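Side-chain contacts in immunogenic protein MPT63/MPB63 (Mycobacterium tuberculosis, PDB 1LMI), which is a major secreted, immunogenic antigen of unknown biochemical function, built as a beta-sandwich: residues A[29-34]-A[105-110]; A[52-57]-A[88-93]. One frame throughout, in Å; residues are numbered along the deposited sequence.

Interaction 1 of 2, residues A[29-34]-A[105-110]; sequences SDLKSS and IYFDVT
Ser34 OG, a buried hydroxyl, is held by hydrogen bonds with Glu49 OE1 and with the backbone N of Ala36, and it lies in the plane of the Tyr106 ring at its edge, 3.7 Å from Tyr106 CE1 and 4.2 Å from Tyr106 CD1. Its position follows from a first torsion that sets OG anti to the backbone N (chi1 -169°), and the two bonds limit its rotation, so the aromatic edge meets an oxygen whose polar needs are largely served by others. At the far end of the ring, Tyr106 OH hydrogen-bonds with Pro87 O, while Ala36 and Ile38 pack on the same side chain. The segments lie on strands 22-33 and 100-109 of the four-stranded antiparallel sheet of the beta-sandwich, with Ser34 just past the end of the first; the strands are not neighbours there, because strand 46-56 runs between them and pairs with both. Side chains therefore have to bridge the gap, and no hydrogen bond links the two segments directly. A second, purely apolar bridge joins Leu31 to Phe107, with Leu31 CD1 4.2 Å from Phe107 CE2. The methyl approaches the phenyl ring obliquely, and the two side chains cross at about a right angle, in loose van der Waals contact. Phe107 also packs on Ala70 of strand 68-71 in the other sheet.

Interaction 2 of 2, residues A[52-57]-A[88-93]; sequences ATVNAI and DTISGA
Ile90 CD1 reaches Ala52 of strand 46-56 and ends 3.5 Å from Ala52 O. This is the tightest point of the contact, a methyl resting against a backbone carbonyl. Val54 contributes at longer range, with Val54 CG1 4.5 Å from the same Ile90 CD1. Ile90 can span the distance because its side chain is extended: CG1 stands anti to the backbone N (chi1 -170°), and CD1 continues outward from the backbone. Trp26 packs against Ala52, Val54 and Ile90 alike, and Val65 also touches Ile90, so the isoleucine enters the hydrophobic core of the beta-sandwich. The rest of the 88-93 loop behaves differently. Asp88, Ser91 and Ala93 are exposed, and the chain here forms no regular secondary structure. It is shaped locally by an ST turn, in which Ala93 N donates to Ser91 OG over 3.1 Å at an N-H...O angle of 165°. A single buried side chain thus joins the loop to the segment 52-57. Ala52 O accepts a hydrogen bond from Thr102 OG1, outside the contact, whereas Ile90 CD1 merely packs against this oxygen; Ile90 is held by van der Waals contact, with no directional bond to segment 52-57.

Both contacts draw on the same four-stranded antiparallel sheet, with their centres about 17 Å apart. Strands 22-33 and 46-56 follow each other in the chain, and strand 100-109 lies on the other side of 46-56. Along the sequence, the segments come in the order 29-34, 52-57, 88-93 and 105-110, so interaction 2 falls wholly within the chain spanned by interaction 1. The two also touch: Ile105 CG2 packs 3.9 Å from Ile90 CG2, and Tyr106 CE2 lies 3.8 Å from Thr89 OG1. The loop 88-93 is thereby packed against strand 100-109 as well as 46-56, tying an irregular part of the chain to the sandwich.

Interaction 1 of 2, residues A[29-34]-A[105-110]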
# COMPACT_ATOMS: atom_id res chain seq x y z
N SER A 29 4.70 5.57 -3.73
CA SER A 29 5.14 6.30 -4.92
C SER A 29 5.34 5.33 -6.07
O SER A 29 5.32 4.11 -5.91
CB SER A 29 6.45 7.06 -4.65
OG SER A 29 7.47 6.12 -4.36
N ASP A 30 5.56 5.85 -7.28
CA ASP A 30 5.94 4.99 -8.40
C ASP A 30 4.89 3.88 -8.67
O ASP A 30 5.18 2.70 -8.92
CB ASP A 30 7.33 4.40 -8.22
CG ASP A 30 8.40 5.42 -7.91
OD1 ASP A 30 9.05 5.93 -8.85
OD2 ASP A 30 8.63 5.75 -6.72
N LEU A 31 3.62 4.28 -8.66
CA LEU A 31 2.53 3.45 -9.12
C LEU A 31 2.53 3.38 -10.65
O LEU A 31 2.35 4.42 -11.32
CB LEU A 31 1.20 4.02 -8.62
CG LEU A 31 -0.06 3.37 -9.20
CD1 LEU A 31 -0.26 1.95 -8.69
CD2 LEU A 31 -1.28 4.21 -8.88
N LYS A 32 2.71 2.19 -11.18
CA LYS A 32 2.91 2.10 -12.64
C LYS A 32 2.70 0.70 -13.18
O LYS A 32 2.74 -0.25 -12.38
CB LYS A 32 4.32 2.58 -12.99
CG LYS A 32 5.44 1.72 -12.40
CD LYS A 32 6.79 2.39 -12.70
CE LYS A 32 7.92 1.73 -11.94
NZ LYS A 32 9.18 2.54 -12.07
N SER A 33 2.46 0.60 -14.48
CA SER A 33 2.42 -0.74 -15.09
C SER A 33 3.74 -1.44 -14.83
O SER A 33 4.81 -0.85 -14.94
CB SER A 33 2.12 -0.63 -16.59
OG SER A 33 2.00 -2.00 -17.06
N SER A 34 3.67 -2.73 -14.49
CA SER A 34 4.85 -3.48 -14.11
C SER A 34 5.19 -4.49 -15.21
O SER A 34 4.32 -4.95 -15.93
CB SER A 34 4.62 -4.22 -12.79
OG SER A 34 5.78 -4.78 -12.21
N ILE A 105 4.77 -3.45 -3.96
CA ILE A 105 3.46 -4.10 -3.78
C ILE A 105 2.89 -4.21 -5.19
O ILE A 105 3.20 -3.38 -6.05
CB ILE A 105 2.53 -3.30 -2.86
CG1 ILE A 105 2.42 -1.81 -3.24
CG2 ILE A 105 2.94 -3.42 -1.38
CD1 ILE A 105 1.38 -1.04 -2.45
N TYR A 106 2.11 -5.24 -5.46
CA TYR A 106 1.57 -5.48 -6.80
C TYR A 106 0.05 -5.54 -6.85
O TYR A 106 -0.59 -5.79 -5.83
CB TYR A 106 2.17 -6.82 -7.29
CG TYR A 106 3.68 -6.73 -7.44
CD1 TYR A 106 4.21 -6.12 -8.56
CD2 TYR A 106 4.55 -7.24 -6.48
CE1 TYR A 106 5.58 -6.02 -8.74
CE2 TYR A 106 5.92 -7.14 -6.65
CZ TYR A 106 6.42 -6.53 -7.78
OH TYR A 106 7.80 -6.43 -7.93
N PHE A 107 -0.50 -5.34 -8.04
CA PHE A 107 -1.95 -5.34 -8.28
C PHE A 107 -2.25 -6.04 -9.62
O PHE A 107 -1.41 -5.96 -10.53
CB PHE A 107 -2.51 -3.92 -8.32
CG PHE A 107 -2.09 -3.05 -7.15
CD1 PHE A 107 -2.79 -3.04 -5.96
CD2 PHE A 107 -0.98 -2.23 -7.29
CE1 PHE A 107 -2.37 -2.25 -4.93
CE2 PHE A 107 -0.55 -1.43 -6.23
CZ PHE A 107 -1.24 -1.44 -5.04
N ASP A 108 -3.39 -6.68 -9.79
CA ASP A 108 -3.75 -7.26 -11.09
C ASP A 108 -4.79 -6.37 -11.73
O ASP A 108 -5.96 -6.36 -11.35
CB ASP A 108 -4.31 -8.67 -10.86
CG ASP A 108 -4.62 -9.43 -12.13
OD1 ASP A 108 -4.34 -8.86 -13.21
OD2 ASP A 108 -5.14 -10.57 -12.01
N VAL A 109 -4.38 -5.51 -12.68
CA VAL A 109 -5.28 -4.51 -13.21
C VAL A 109 -6.07 -5.09 -14.38
O VAL A 109 -5.50 -5.37 -15.43
CB VAL A 109 -4.50 -3.24 -13.61
CG1 VAL A 109 -5.39 -2.25 -14.36
CG2 VAL A 109 -3.86 -2.58 -12.38
N THR A 110 -7.36 -5.25 -14.14
CA THR A 110 -8.22 -5.85 -15.14
C THR A 110 -9.16 -4.86 -15.81
O THR A 110 -9.97 -5.24 -16.67
CB THR A 110 -9.10 -6.93 -14.46
OG1 THR A 110 -9.77 -6.30 -13.39
CG2 THR A 110 -8.24 -8.07 -13.95

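Interaction 2 of 2, residues A[52-57]-A[88-93]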
# COMPACT_ATOMS: atom_id res chain seq x y z
N ALA A 52 6.31 1.14 -1.77
CA ALA A 52 5.75 1.54 -0.48
C ALA A 52 6.82 1.43 0.61
O ALA A 52 7.62 0.48 0.57
CB ALA A 52 4.56 0.70 -0.11
N THR A 53 6.79 2.40 1.50
CA THR A 53 7.72 2.47 2.62
C THR A 53 6.95 2.75 3.91
O THR A 53 6.16 3.71 3.96
CB THR A 53 8.76 3.58 2.43
OG1 THR A 53 9.41 3.41 1.15
CG2 THR A 53 9.87 3.50 3.49
N VAL A 54 7.15 1.93 4.94
CA VAL A 54 6.52 2.16 6.25
C VAL A 54 7.59 2.61 7.24
O VAL A 54 8.75 2.14 7.20
CB VAL A 54 5.76 0.93 6.73
CG1 VAL A 54 6.66 -0.29 6.90
CG2 VAL A 54 5.05 1.31 8.03
N ASN A 55 7.21 3.54 8.07
CA ASN A 55 8.08 4.22 9.03
C ASN A 55 7.50 4.04 10.42
O ASN A 55 6.39 4.48 10.65
CB ASN A 55 8.14 5.70 8.64
CG ASN A 55 9.11 6.48 9.49
OD1 ASN A 55 9.77 5.93 10.37
ND2 ASN A 55 9.19 7.78 9.19
N ALA A 56 8.24 3.36 11.30
CA ALA A 56 7.73 3.13 12.67
C ALA A 56 8.03 4.35 13.51
O ALA A 56 9.09 4.51 14.11
CB ALA A 56 8.34 1.85 13.16
N ILE A 57 7.11 5.30 13.57
CA ILE A 57 7.39 6.58 14.24
C ILE A 57 7.25 6.42 15.74
O ILE A 57 8.08 6.95 16.49
CB ILE A 57 6.46 7.65 13.66
CG1 ILE A 57 6.80 7.94 12.19
CG2 ILE A 57 6.46 8.91 14.50
CD1 ILE A 57 5.83 8.87 11.48
N ASP A 88 11.10 -8.18 -5.21
CA ASP A 88 11.49 -7.13 -4.28
C ASP A 88 10.27 -6.63 -3.52
O ASP A 88 10.13 -5.41 -3.35
CB ASP A 88 12.15 -5.97 -5.02
CG ASP A 88 13.06 -6.47 -6.14
OD1 ASP A 88 13.96 -7.27 -5.81
OD2 ASP A 88 12.85 -6.05 -7.30
N THR A 89 9.44 -7.56 -3.09
CA THR A 89 8.26 -7.25 -2.31
C THR A 89 8.64 -6.66 -0.95
O THR A 89 9.58 -7.12 -0.30
CB THR A 89 7.38 -8.49 -2.11
OG1 THR A 89 6.79 -8.86 -3.37
CG2 THR A 89 6.20 -8.19 -1.19
N ILE A 90 7.90 -5.67 -0.48
CA ILE A 90 8.11 -5.23 0.90
C ILE A 90 7.94 -6.40 1.87
O ILE A 90 7.11 -7.31 1.66
CB ILE A 90 7.15 -4.09 1.26
CG1 ILE A 90 7.47 -3.41 2.59
CG2 ILE A 90 5.69 -4.55 1.18
CD1 ILE A 90 6.77 -2.08 2.79
N SER A 91 8.78 -6.36 2.90
CA SER A 91 8.75 -7.42 3.92
C SER A 91 7.56 -7.24 4.83
O SER A 91 7.19 -6.12 5.17
CB SER A 91 10.05 -7.39 4.73
OG SER A 91 10.01 -8.30 5.83
N GLY A 92 6.98 -8.35 5.30
CA GLY A 92 5.90 -8.15 6.27
C GLY A 92 6.42 -8.19 7.70
O GLY A 92 5.59 -8.18 8.63
N ALA A 93 7.74 -8.24 7.89
CA ALA A 93 8.28 -8.34 9.25
C ALA A 93 8.05 -7.11 10.12
O ALA A 93 7.98 -5.98 9.62
CB ALA A 93 9.78 -8.61 9.19